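Local coordinates for putative Transcriptional Regulator (Rhodococcus sp., PDB 2IA2), which probably acts as an IclR-type transcriptional regulator, binding DNA through a winged helix-turn-helix domain and sensing a small effector through a GAF-like C-terminal domain, at residues A[34-39]-A[72-77]; A[98-103]-A[123-128]; A[111-116]-A[225-230]; A[144-149]-A[171-176]; A[162-167]-A[185-190]. All coordinates share one frame; numbering follows the deposited sequence.

Contact 1 of 5, residues A[34-39]-A[72-77]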
# COMPACT_ATOMS: atom_id res chain seq x y z
N ASN A 34 -16.08 -12.47 -8.16
CA ASN A 34 -16.33 -12.45 -9.62
C ASN A 34 -15.02 -12.49 -10.39
O ASN A 34 -14.59 -11.47 -10.96
CB ASN A 34 -17.13 -11.22 -10.05
CG ASN A 34 -18.50 -11.15 -9.42
OD1 ASN A 34 -19.48 -11.63 -10.00
ND2 ASN A 34 -18.59 -10.53 -8.24
N GLN A 35 -14.42 -13.68 -10.44
CA GLN A 35 -13.06 -13.82 -10.93
C GLN A 35 -12.98 -13.82 -12.45
O GLN A 35 -12.01 -13.31 -13.05
CB GLN A 35 -12.48 -15.12 -10.41
CG GLN A 35 -12.64 -15.33 -8.89
CD GLN A 35 -11.81 -16.53 -8.42
OE1 GLN A 35 -11.59 -17.50 -9.17
NE2 GLN A 35 -11.30 -16.46 -7.19
N ARG A 36 -13.96 -14.46 -13.06
CA ARG A 36 -14.12 -14.48 -14.50
C ARG A 36 -15.57 -14.04 -14.78
O ARG A 36 -16.46 -14.32 -13.99
CB ARG A 36 -13.88 -15.89 -15.07
CG ARG A 36 -12.43 -16.36 -14.86
CD ARG A 36 -12.05 -17.57 -15.75
NE ARG A 36 -10.57 -17.70 -15.80
CZ ARG A 36 -9.88 -18.46 -16.66
NH1 ARG A 36 -10.52 -19.19 -17.58
NH2 ARG A 36 -8.55 -18.49 -16.61
N ARG A 37 -15.80 -13.37 -15.91
CA ARG A 37 -17.17 -12.97 -16.24
C ARG A 37 -17.48 -13.13 -17.72
O ARG A 37 -16.57 -12.97 -18.55
CB ARG A 37 -17.43 -11.51 -15.85
CG ARG A 37 -17.46 -11.17 -14.36
CD ARG A 37 -17.96 -9.75 -14.30
NE ARG A 37 -17.99 -9.11 -13.00
CZ ARG A 37 -19.07 -9.01 -12.22
NH1 ARG A 37 -20.20 -9.61 -12.56
NH2 ARG A 37 -19.01 -8.35 -11.07
N THR A 38 -18.74 -13.44 -18.04
CA THR A 38 -19.17 -13.47 -19.45
C THR A 38 -19.41 -12.02 -19.90
O THR A 38 -19.54 -11.11 -19.05
CB THR A 38 -20.51 -14.19 -19.66
OG1 THR A 38 -21.47 -13.59 -18.79
CG2 THR A 38 -20.41 -15.70 -19.38
N LEU A 39 -19.47 -11.81 -21.21
CA LEU A 39 -19.94 -10.54 -21.75
C LEU A 39 -21.26 -10.02 -21.11
O LEU A 39 -21.32 -8.88 -20.67
CB LEU A 39 -20.06 -10.62 -23.29
CG LEU A 39 -20.48 -9.34 -24.03
CD1 LEU A 39 -19.57 -8.12 -23.72
CD2 LEU A 39 -20.57 -9.54 -25.54
N ALA A 72 -15.59 -16.32 -21.45
CA ALA A 72 -15.26 -15.58 -20.26
C ALA A 72 -14.10 -14.60 -20.53
O ALA A 72 -13.30 -14.80 -21.45
CB ALA A 72 -14.93 -16.57 -19.08
N PHE A 73 -14.03 -13.54 -19.72
CA PHE A 73 -12.96 -12.56 -19.69
C PHE A 73 -12.46 -12.50 -18.26
O PHE A 73 -13.21 -12.79 -17.32
CB PHE A 73 -13.54 -11.17 -20.06
CG PHE A 73 -14.18 -11.13 -21.40
CD1 PHE A 73 -15.51 -11.53 -21.58
CD2 PHE A 73 -13.46 -10.70 -22.50
CE1 PHE A 73 -16.13 -11.49 -22.85
CE2 PHE A 73 -14.05 -10.66 -23.78
CZ PHE A 73 -15.39 -11.07 -23.97
N TRP A 74 -11.18 -12.15 -18.09
CA TRP A 74 -10.59 -11.94 -16.79
C TRP A 74 -9.41 -10.99 -16.91
O TRP A 74 -8.97 -10.68 -18.00
CB TRP A 74 -10.14 -13.28 -16.16
CG TRP A 74 -9.17 -14.01 -17.03
CD1 TRP A 74 -7.79 -13.94 -16.97
CD2 TRP A 74 -9.47 -14.92 -18.11
NE1 TRP A 74 -7.23 -14.74 -17.93
CE2 TRP A 74 -8.22 -15.35 -18.65
CE3 TRP A 74 -10.67 -15.40 -18.69
CZ2 TRP A 74 -8.13 -16.27 -19.73
CZ3 TRP A 74 -10.58 -16.31 -19.76
CH2 TRP A 74 -9.32 -16.73 -20.27
N LEU A 75 -8.89 -10.53 -15.78
CA LEU A 75 -7.80 -9.57 -15.82
C LEU A 75 -6.45 -10.26 -15.88
O LEU A 75 -6.32 -11.39 -15.46
CB LEU A 75 -7.81 -8.62 -14.62
CG LEU A 75 -9.08 -7.77 -14.53
CD1 LEU A 75 -9.10 -7.04 -13.19
CD2 LEU A 75 -9.14 -6.81 -15.72
N THR A 76 -5.45 -9.54 -16.37
CA THR A 76 -4.10 -10.03 -16.45
C THR A 76 -3.27 -9.17 -15.50
O THR A 76 -3.75 -8.12 -15.06
CB THR A 76 -3.50 -9.80 -17.86
OG1 THR A 76 -3.20 -8.41 -18.00
CG2 THR A 76 -4.40 -10.28 -19.02
N PRO A 77 -2.03 -9.61 -15.15
CA PRO A 77 -1.13 -8.81 -14.29
C PRO A 77 -0.69 -7.49 -14.85
O PRO A 77 -0.06 -6.72 -14.14
CB PRO A 77 0.11 -9.73 -14.11
CG PRO A 77 -0.00 -10.77 -15.22
CD PRO A 77 -1.47 -10.93 -15.51
O HOH W 1 -10.02 -11.47 -13.33
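Arg36 lays its whole side chain along Trp74. Its CB is still beside the backbone, 3.9 Å from Phe73 O; CG then passes Trp74 CB, and CD reaches the rim of the indole at CE3. From there the chain, extended from CG to NE, runs over the ring: NE sits 3.7 Å from Trp74 CE3, NH1 approaches CZ3, and NH2 lies over the face near CE2. Guanidinium and indole are stacked with their planes 3° apart, and Arg36 CZ stands 3.7 Å from the centroid of the six-membered ring, almost on its normal, a cation-pi pair. Trp74 takes part with CG set between its backbone N and carbonyl carbon (chi1 57°), which turns the indole alongside the arginine. In the winged helix-turn-helix fold, strand 37-38 adds antiparallel to 72-75, which pairs on its other side with 66-68 to make the wing hairpin. Arg37 N donates to Phe73 O at 3.0 Å, and Phe73 N returns a bond to Arg37 O at 2.9 Å. The guanidinium of Arg37 leads away to a salt bridge with Asp41. The Phe73 ring turns its edge to the other segment, with Arg37 O in its plane and Leu39 CB 4.0 Å from CE1. Where the strands part, a water accepts from Leu75 N and donates to Gln35 O, 2.7 Å away.

Contact 2 of 5, residues A[98-103]-A[123-128]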
# COMPACT_ATOMS: atom_id res chain seq x y z
N PRO A 98 -2.44 15.17 1.58
CA PRO A 98 -3.48 15.83 0.79
C PRO A 98 -4.78 16.05 1.59
O PRO A 98 -5.50 17.00 1.32
CB PRO A 98 -3.72 14.87 -0.40
CG PRO A 98 -2.86 13.69 -0.19
CD PRO A 98 -2.01 13.86 1.02
N HIS A 99 -5.03 15.23 2.58
CA HIS A 99 -6.21 15.36 3.38
C HIS A 99 -6.08 16.50 4.37
O HIS A 99 -6.99 17.21 4.56
CB HIS A 99 -6.54 14.05 4.08
CG HIS A 99 -6.84 12.93 3.15
ND1 HIS A 99 -7.95 12.90 2.36
CD2 HIS A 99 -6.16 11.81 2.88
CE1 HIS A 99 -7.94 11.81 1.63
NE2 HIS A 99 -6.87 11.12 1.94
N LEU A 100 -4.90 16.68 4.92
CA LEU A 100 -4.62 17.88 5.75
C LEU A 100 -4.73 19.13 4.94
O LEU A 100 -5.24 20.14 5.44
CB LEU A 100 -3.22 17.82 6.37
CG LEU A 100 -3.03 16.67 7.35
CD1 LEU A 100 -1.64 16.81 8.03
CD2 LEU A 100 -4.18 16.52 8.37
N GLU A 101 -4.25 19.08 3.69
CA GLU A 101 -4.28 20.28 2.86
C GLU A 101 -5.71 20.69 2.60
O GLU A 101 -6.03 21.86 2.73
CB GLU A 101 -3.57 20.12 1.51
CG GLU A 101 -2.06 19.99 1.59
CD GLU A 101 -1.33 21.30 1.96
OE1 GLU A 101 -1.87 22.45 1.84
OE2 GLU A 101 -0.17 21.14 2.39
N LYS A 102 -6.59 19.73 2.27
CA LYS A 102 -8.02 20.01 2.07
C LYS A 102 -8.67 20.54 3.34
O LYS A 102 -9.41 21.51 3.28
CB LYS A 102 -8.80 18.81 1.51
CG LYS A 102 -8.27 18.36 0.12
CD LYS A 102 -8.87 17.04 -0.50
CE LYS A 102 -7.86 16.30 -1.48
NZ LYS A 102 -7.28 14.89 -1.00
N LEU A 103 -8.39 19.92 4.48
CA LEU A 103 -8.99 20.33 5.74
C LEU A 103 -8.57 21.78 6.06
O LEU A 103 -9.40 22.64 6.25
CB LEU A 103 -8.57 19.38 6.89
CG LEU A 103 -9.10 19.76 8.28
CD1 LEU A 103 -10.69 19.90 8.27
CD2 LEU A 103 -8.64 18.81 9.40
N TYR A 123 5.14 14.85 15.88
CA TYR A 123 4.47 15.36 14.69
C TYR A 123 5.04 14.72 13.44
O TYR A 123 6.25 14.79 13.22
CB TYR A 123 4.64 16.86 14.58
CG TYR A 123 3.67 17.60 15.47
CD1 TYR A 123 3.79 17.56 16.86
CD2 TYR A 123 2.59 18.31 14.91
CE1 TYR A 123 2.89 18.24 17.70
CE2 TYR A 123 1.69 19.01 15.73
CZ TYR A 123 1.85 18.95 17.12
OH TYR A 123 0.95 19.60 17.91
N VAL A 124 4.17 14.22 12.58
CA VAL A 124 4.63 13.57 11.35
C VAL A 124 4.13 14.24 10.06
O VAL A 124 4.69 13.99 9.02
CB VAL A 124 4.38 12.01 11.30
CG1 VAL A 124 5.24 11.25 12.36
CG2 VAL A 124 2.89 11.67 11.42
N ALA A 125 3.11 15.09 10.14
CA ALA A 125 2.62 15.83 8.94
C ALA A 125 1.92 17.06 9.50
O ALA A 125 1.40 17.01 10.62
CB ALA A 125 1.61 14.95 8.11
N ARG A 126 1.95 18.17 8.77
CA ARG A 126 1.26 19.36 9.21
C ARG A 126 0.99 20.24 8.03
O ARG A 126 1.70 20.18 7.04
CB ARG A 126 2.07 20.12 10.27
CG ARG A 126 3.35 20.76 9.73
CD ARG A 126 3.36 22.10 10.40
NE ARG A 126 4.44 23.05 10.10
CZ ARG A 126 4.45 24.28 10.61
NH1 ARG A 126 3.45 24.68 11.40
NH2 ARG A 126 5.44 25.12 10.34
N VAL A 127 -0.07 21.05 8.12
CA VAL A 127 -0.29 22.15 7.17
C VAL A 127 -0.48 23.42 8.04
O VAL A 127 -1.42 23.45 8.84
CB VAL A 127 -1.55 21.89 6.33
CG1 VAL A 127 -1.93 23.14 5.54
CG2 VAL A 127 -1.34 20.68 5.38
N PRO A 128 0.42 24.40 7.95
CA PRO A 128 0.28 25.69 8.67
C PRO A 128 -0.70 26.66 7.97
O PRO A 128 -1.09 26.42 6.82
CB PRO A 128 1.69 26.28 8.59
CG PRO A 128 2.20 25.77 7.24
CD PRO A 128 1.70 24.34 7.21
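The carboxylate of Glu101 is the flat group that meets the strand, and both methyls of Val127 lie against it. Val127 CG2 comes within 3.2 Å of Glu101 OE2 and 3.5 Å of Glu101 CD, while Val127 CG1 sits 3.8 Å from OE1. The other flat group, the Arg126 guanidinium, is on the far side of the strand, with Pro128 CB over one of its faces. Glu101 reaches Val127 because its chain folds back at chi2 (-72°), carrying the acid from the flank of the helix toward the strand. OE2 is not left to the methyl alone: it accepts a hydrogen bond from Gln97 NE2, one turn earlier, and the same amide nitrogen also bonds Arg126 O, so Gln97 ties helix and strand together beside the valine.

Helix 92-107 packs here on one face of the antiparallel sheet of the GAF-like C-terminal domain; the axis of its 98-103 segment runs at 26° to that of strand 123-127, 7.9 Å away at closest. The strand carries a classic beta bulge, Val124 and Ala125 both facing Val113 of the next strand. Leu100 points from the helix straight into this surface and touches Ala125 and Val127, two residues apart on the same side of the strand. Its CB rests 3.6 Å from Val127 CG2, and its CD1 extends to Ala125 CB at 3.7 Å. Leu100 CD1 also lies 3.9 Å from Arg126 N, against the strand backbone. On the other flank of the helix, His99 and Leu103 pack against helix 246-264.

Contact 3 of 5, residues A[111-116]-A[225-230]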
# COMPACT_ATOMS: atom_id res chain seq x y z
N SER A 111 -3.70 22.11 10.74
CA SER A 111 -4.05 20.69 10.96
C SER A 111 -2.75 19.87 10.93
O SER A 111 -1.85 20.24 10.18
CB SER A 111 -5.07 20.18 9.94
OG SER A 111 -4.53 20.24 8.61
N SER A 112 -2.65 18.83 11.76
CA SER A 112 -1.48 18.01 11.88
C SER A 112 -1.86 16.57 12.05
O SER A 112 -3.02 16.24 12.46
CB SER A 112 -0.70 18.38 13.15
OG SER A 112 -0.40 19.78 13.17
N VAL A 113 -0.86 15.70 11.85
CA VAL A 113 -1.04 14.29 12.23
C VAL A 113 0.14 13.94 13.12
O VAL A 113 1.26 14.35 12.84
CB VAL A 113 -1.15 13.36 10.96
CG1 VAL A 113 -0.94 11.88 11.33
CG2 VAL A 113 -2.49 13.53 10.28
N SER A 114 -0.10 13.16 14.17
CA SER A 114 1.02 12.69 15.01
C SER A 114 0.87 11.23 15.35
O SER A 114 -0.20 10.62 15.15
CB SER A 114 1.12 13.49 16.33
OG SER A 114 -0.09 13.30 17.06
N ILE A 115 1.96 10.66 15.85
CA ILE A 115 1.95 9.29 16.33
C ILE A 115 2.53 9.30 17.73
O ILE A 115 3.12 10.29 18.13
CB ILE A 115 2.77 8.37 15.38
CG1 ILE A 115 4.24 8.82 15.36
CG2 ILE A 115 2.10 8.33 13.99
CD1 ILE A 115 5.17 7.89 14.70
N LEU A 116 2.35 8.20 18.45
CA LEU A 116 2.81 8.12 19.83
C LEU A 116 4.21 7.51 19.92
O LEU A 116 4.51 6.53 19.25
CB LEU A 116 1.84 7.29 20.68
CG LEU A 116 2.03 7.35 22.19
CD1 LEU A 116 1.76 8.75 22.72
CD2 LEU A 116 1.15 6.32 22.89
N ALA A 225 -2.66 6.65 14.71
CA ALA A 225 -2.21 8.04 14.61
C ALA A 225 -3.34 8.92 15.11
O ALA A 225 -4.42 8.40 15.38
CB ALA A 225 -1.85 8.38 13.12
N ALA A 226 -3.11 10.22 15.25
CA ALA A 226 -4.21 11.14 15.51
C ALA A 226 -4.11 12.33 14.55
O ALA A 226 -3.02 12.69 14.15
CB ALA A 226 -4.14 11.63 16.91
N VAL A 227 -5.23 12.96 14.21
CA VAL A 227 -5.22 14.16 13.38
C VAL A 227 -5.85 15.29 14.23
O VAL A 227 -6.74 15.01 14.99
CB VAL A 227 -6.01 13.91 12.05
CG1 VAL A 227 -7.42 13.31 12.33
CG2 VAL A 227 -6.08 15.17 11.19
N ASN A 228 -5.36 16.52 14.12
CA ASN A 228 -5.92 17.62 14.87
C ASN A 228 -6.20 18.84 14.03
O ASN A 228 -5.82 18.91 12.85
CB ASN A 228 -5.05 17.97 16.13
CG ASN A 228 -3.97 19.02 15.87
OD1 ASN A 228 -3.76 19.43 14.74
ND2 ASN A 228 -3.28 19.46 16.95
N ILE A 229 -6.93 19.78 14.64
CA ILE A 229 -6.96 21.18 14.23
C ILE A 229 -6.48 21.92 15.48
O ILE A 229 -6.90 21.59 16.57
CB ILE A 229 -8.39 21.66 13.91
CG1 ILE A 229 -8.95 20.93 12.67
CG2 ILE A 229 -8.42 23.19 13.71
CD1 ILE A 229 -10.46 21.03 12.51
N SER A 230 -5.61 22.91 15.34
CA SER A 230 -5.17 23.69 16.49
C SER A 230 -5.48 25.16 16.22
O SER A 230 -5.30 25.65 15.09
CB SER A 230 -3.66 23.50 16.72
OG SER A 230 -3.26 23.98 18.00
O HOH W 2 -2.02 21.49 14.20
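Ser114 and Ala226 exchange the two backbone bonds of a regular antiparallel pair: Ser114 N donates to Ala226 O at 3.0 Å, and Ala226 N to Ser114 O at 2.9 Å. Two residues on, Asn228 N gives an equally short bond to Ser112 O, but the return is poor. Ser112 N is shared between Asn228 O, at 3.4 Å, and the side-chain Asn228 OD1; both bonds are weak, the second bent to 124°. The amide oxygen gets there through an unusual chi1 of 91°, with OD1 turned back almost cis to CA (chi2 -6°). A water donates to Asn228 OD1 and lies 2.6 Å from Ser112 OG, joining the two side chains on the same face of the sheet.

These are the central strands, 110-117 and 223-232, of the six-stranded antiparallel sheet in the GAF-like domain. Ser114 OG, on the face that packs against Met150 of helix 149-156, is buried with no partner in the model. Ser111 OG, on the opposite face, bonds Ser104 OG of helix 92-107. On the face of Ser111, Val113 CG2 meets Val227 CB at 4.0 Å, and Val113 CG1 meets Ala225 CB. Carbonyl oxygens also receive CA-H contacts, among them Val113 CA to Ala226 O at 3.2 Å.

Contact 4 of 5, residues A[144-149]-A[171-176]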
# COMPACT_ATOMS: atom_id res chain seq x y z
N PRO A 144 4.45 16.41 25.29
CA PRO A 144 3.92 15.35 26.18
C PRO A 144 2.50 14.91 25.78
O PRO A 144 1.67 15.74 25.53
CB PRO A 144 3.96 15.99 27.57
CG PRO A 144 4.02 17.51 27.32
CD PRO A 144 4.78 17.67 26.02
N ALA A 145 2.26 13.60 25.71
CA ALA A 145 0.97 13.07 25.31
C ALA A 145 -0.20 13.54 26.19
O ALA A 145 -1.31 13.83 25.67
CB ALA A 145 1.02 11.52 25.23
N TYR A 146 0.03 13.61 27.51
CA TYR A 146 -1.02 13.98 28.49
C TYR A 146 -1.60 15.38 28.35
O TYR A 146 -2.67 15.66 28.87
CB TYR A 146 -0.55 13.80 29.95
CG TYR A 146 0.30 14.93 30.52
CD1 TYR A 146 -0.29 15.99 31.20
CD2 TYR A 146 1.69 14.91 30.38
CE1 TYR A 146 0.50 17.04 31.73
CE2 TYR A 146 2.50 15.92 30.90
CZ TYR A 146 1.89 16.98 31.59
OH TYR A 146 2.67 17.99 32.12
N ALA A 147 -0.87 16.27 27.69
CA ALA A 147 -1.25 17.68 27.64
C ALA A 147 -1.63 18.15 26.24
O ALA A 147 -1.78 19.36 26.01
CB ALA A 147 -0.11 18.57 28.26
N THR A 148 -1.83 17.20 25.31
CA THR A 148 -2.23 17.52 23.94
C THR A 148 -3.48 16.73 23.59
O THR A 148 -3.72 15.67 24.18
CB THR A 148 -1.10 17.14 22.95
OG1 THR A 148 -0.86 15.75 23.11
CG2 THR A 148 0.17 17.91 23.25
N SER A 149 -4.25 17.24 22.63
CA SER A 149 -5.46 16.58 22.21
C SER A 149 -5.12 15.30 21.47
O SER A 149 -5.73 14.29 21.72
CB SER A 149 -6.37 17.52 21.36
OG SER A 149 -5.80 17.89 20.10
N ASP A 171 4.66 11.91 35.40
CA ASP A 171 4.88 13.10 36.24
C ASP A 171 4.05 14.22 35.60
O ASP A 171 4.54 14.89 34.68
CB ASP A 171 6.39 13.41 36.20
CG ASP A 171 6.80 14.61 37.07
OD1 ASP A 171 5.96 15.12 37.86
OD2 ASP A 171 8.00 15.00 36.96
N ILE A 172 2.81 14.41 36.05
CA ILE A 172 1.94 15.46 35.52
C ILE A 172 2.45 16.80 36.02
O ILE A 172 2.51 17.00 37.22
CB ILE A 172 0.48 15.29 36.02
CG1 ILE A 172 -0.13 13.99 35.50
CG2 ILE A 172 -0.39 16.49 35.62
CD1 ILE A 172 -1.37 13.51 36.23
N GLN A 173 2.82 17.71 35.13
CA GLN A 173 3.24 19.08 35.53
C GLN A 173 2.12 20.10 35.34
O GLN A 173 1.29 19.95 34.46
CB GLN A 173 4.46 19.53 34.74
CG GLN A 173 5.50 18.46 34.60
CD GLN A 173 6.87 19.01 34.39
OE1 GLN A 173 7.17 19.62 33.36
NE2 GLN A 173 7.74 18.77 35.36
N ARG A 174 2.09 21.15 36.17
CA ARG A 174 1.09 22.21 36.02
C ARG A 174 1.62 23.16 34.96
O ARG A 174 2.34 24.10 35.27
CB ARG A 174 0.86 22.95 37.34
N LEU A 175 1.29 22.91 33.70
CA LEU A 175 1.76 23.75 32.59
C LEU A 175 1.06 25.11 32.48
O LEU A 175 1.69 26.12 32.13
CB LEU A 175 1.66 22.98 31.25
CG LEU A 175 2.35 21.60 31.17
CD1 LEU A 175 2.06 20.89 29.83
CD2 LEU A 175 3.86 21.73 31.39
N THR A 176 -0.25 25.14 32.73
CA THR A 176 -1.07 26.37 32.74
C THR A 176 -1.94 26.26 33.99
O THR A 176 -1.89 25.21 34.66
CB THR A 176 -1.99 26.49 31.48
OG1 THR A 176 -3.09 25.56 31.56
CG2 THR A 176 -1.23 26.23 30.21
O HOH W 3 5.22 17.78 31.27
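Two connections of the C-terminal domain meet here, the 3-10 turn leading from strand 142-144 to helix 149-156 and the irregular link between helices 160-169 and 183-196. Tyr146 reaches across from the first to the second. Its CG lies between the backbone N and the carbonyl carbon (chi1 81°), which sends the ring out toward the link, its hydroxyl foremost. Gln173 N donates to Tyr146 OH at 3.0 Å, with an N-H...O angle of 151°. A water in the plane of the ring lies 2.7 Å from the same hydroxyl and gives a weak bond to Gln173 OE1, so backbone and side chain of Gln173 both reach the tyrosine oxygen, the latter through the water. Around the ring the packing is apolar: Ile172 CA lies over one face, and Ile172 CG2 is 4.0 Å from Tyr146 CE1. Leu175 CD1 approaches obliquely, 3.7 Å from Tyr146 OH, and also touches Ala147 CB at 3.5 Å. That Ala147 methyl also covers a face of the tyrosine ring, offset toward its rim. The turn passes into helix 149-156 at Thr148, whose OG1 caps Gly151 N, while Tyr146 O accepts from Arg152 NE of that helix. Leu186 of helix 183-196 touches both Tyr146 and Ile172, and Leu205 packs on Leu175 beyond strand 199-202.

Contact 5 of 5, residues A[162-167]-A[185-190]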
# COMPACT_ATOMS: atom_id res chain seq x y z
N GLU A 162 -1.23 -1.17 29.46
CA GLU A 162 -0.25 -0.17 29.00
C GLU A 162 -0.63 1.23 29.43
O GLU A 162 0.22 1.97 29.93
CB GLU A 162 -0.04 -0.23 27.49
CG GLU A 162 0.49 -1.56 27.02
CD GLU A 162 0.85 -1.59 25.56
OE1 GLU A 162 0.75 -0.54 24.90
OE2 GLU A 162 1.25 -2.68 25.08
N LEU A 163 -1.90 1.59 29.26
CA LEU A 163 -2.38 2.86 29.77
C LEU A 163 -2.11 3.06 31.28
O LEU A 163 -1.64 4.11 31.71
CB LEU A 163 -3.87 3.03 29.47
CG LEU A 163 -4.51 4.31 30.02
CD1 LEU A 163 -3.81 5.55 29.46
CD2 LEU A 163 -6.00 4.33 29.71
N ASP A 164 -2.43 2.04 32.07
CA ASP A 164 -2.27 2.10 33.53
C ASP A 164 -0.81 2.24 33.92
O ASP A 164 -0.49 2.98 34.82
CB ASP A 164 -2.93 0.87 34.19
CG ASP A 164 -4.46 1.02 34.34
OD1 ASP A 164 -4.90 2.17 34.62
OD2 ASP A 164 -5.22 0.01 34.22
N ALA A 165 0.07 1.55 33.19
CA ALA A 165 1.52 1.65 33.35
C ALA A 165 2.03 3.05 33.05
O ALA A 165 2.84 3.59 33.80
CB ALA A 165 2.20 0.66 32.41
N TYR A 166 1.60 3.59 31.91
CA TYR A 166 1.89 4.96 31.52
C TYR A 166 1.50 5.97 32.61
O TYR A 166 2.25 6.92 32.90
CB TYR A 166 1.15 5.30 30.21
CG TYR A 166 1.11 6.79 29.99
CD1 TYR A 166 2.19 7.46 29.42
CD2 TYR A 166 0.01 7.53 30.38
CE1 TYR A 166 2.17 8.82 29.19
CE2 TYR A 166 -0.03 8.91 30.16
CZ TYR A 166 1.05 9.54 29.58
OH TYR A 166 1.03 10.91 29.39
N LEU A 167 0.31 5.77 33.18
CA LEU A 167 -0.25 6.70 34.14
C LEU A 167 0.45 6.58 35.47
O LEU A 167 0.63 7.57 36.16
CB LEU A 167 -1.73 6.46 34.33
CG LEU A 167 -2.64 6.91 33.20
CD1 LEU A 167 -4.04 6.38 33.49
CD2 LEU A 167 -2.62 8.44 33.12
N GLU A 185 -8.17 12.05 37.38
CA GLU A 185 -8.88 12.98 36.51
C GLU A 185 -8.34 12.89 35.07
O GLU A 185 -9.11 13.00 34.11
CB GLU A 185 -8.71 14.39 37.04
CG GLU A 185 -9.63 15.40 36.39
CD GLU A 185 -9.27 16.82 36.77
OE1 GLU A 185 -8.42 17.01 37.69
OE2 GLU A 185 -9.84 17.74 36.14
N LEU A 186 -7.04 12.68 34.94
CA LEU A 186 -6.45 12.48 33.63
C LEU A 186 -6.96 11.19 32.99
O LEU A 186 -7.36 11.21 31.84
CB LEU A 186 -4.92 12.49 33.67
CG LEU A 186 -4.17 12.13 32.37
CD1 LEU A 186 -4.56 12.99 31.15
CD2 LEU A 186 -2.69 12.28 32.64
N LYS A 187 -6.96 10.09 33.73
CA LYS A 187 -7.46 8.82 33.21
C LYS A 187 -8.90 8.98 32.73
O LYS A 187 -9.29 8.40 31.71
CB LYS A 187 -7.44 7.78 34.33
CG LYS A 187 -7.60 6.34 33.89
CD LYS A 187 -7.69 5.48 35.13
CE LYS A 187 -7.45 3.99 34.86
NZ LYS A 187 -8.13 3.51 33.67
N ALA A 188 -9.69 9.75 33.48
CA ALA A 188 -11.10 9.98 33.15
C ALA A 188 -11.24 10.77 31.85
O ALA A 188 -12.09 10.44 31.02
CB ALA A 188 -11.78 10.71 34.29
N ALA A 189 -10.42 11.81 31.67
CA ALA A 189 -10.42 12.59 30.44
C ALA A 189 -10.05 11.70 29.24
O ALA A 189 -10.65 11.81 28.17
CB ALA A 189 -9.48 13.76 30.57
N ILE A 190 -9.09 10.79 29.44
CA ILE A 190 -8.67 9.86 28.39
C ILE A 190 -9.76 8.83 28.03
O ILE A 190 -9.97 8.55 26.86
CB ILE A 190 -7.35 9.15 28.74
CG1 ILE A 190 -6.19 10.14 28.67
CG2 ILE A 190 -7.12 7.97 27.85
CD1 ILE A 190 -5.01 9.79 29.55
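Lys187 leaves its helix with CG anti to the backbone N (chi1 -166°) and runs extended as far as CE, which lies 3.1 Å from Asp164 OD1; the bend at chi4 (-44°) then leaves NZ farther from that oxygen, at 3.6 Å, a long salt bridge. Asp164 leans out to meet the lysine with CG beside its own backbone N. Nearer the helix, the aliphatic part of the lysine crosses Leu167 at about a right angle, with Leu167 CD1 3.6 Å from Lys187 CG and also near CB. The other methyl of Leu167 turns to Leu186, CD2 to CD2 3.9 Å. Helices 160-169 and 183-196 pack roughly antiparallel in the GAF-like domain; over 162-167 and 185-190 their directions differ by 144° and the axes come no nearer than 11.4 Å, so that the helices meet through long side chains. One turn along, Leu163 CD2 faces Ile190 CG2 at 4.2 Å. Helix 149-156 also packs on the pair, touching Ile190 through Leu155 and Ala156, Leu186 through Arg152, and Tyr166 through Leu155.

How the contacts relate
Contact 1 belongs to the probable DNA-binding domain and stands apart: its centre is about 40 Å from that of contact 2 and about 57 Å from that of contact 4, which lies on the other side of the chain's centre. The remaining four share the C-terminal domain. Contacts 2 and 3 have centres about 9 Å apart and are joined by neighbouring strands, Val127 N lying 2.8 Å from Ser111 O. Contacts 4 and 5 are nested within the long loop that contact 3 closes. Contact 4 touches contact 3 through Leu116 and Ala145, and contact 5 where Tyr146 CB lies 3.3 Å from Tyr166 OH. Contact 5 does not touch contact 3, their nearest atoms being about 6 Å apart.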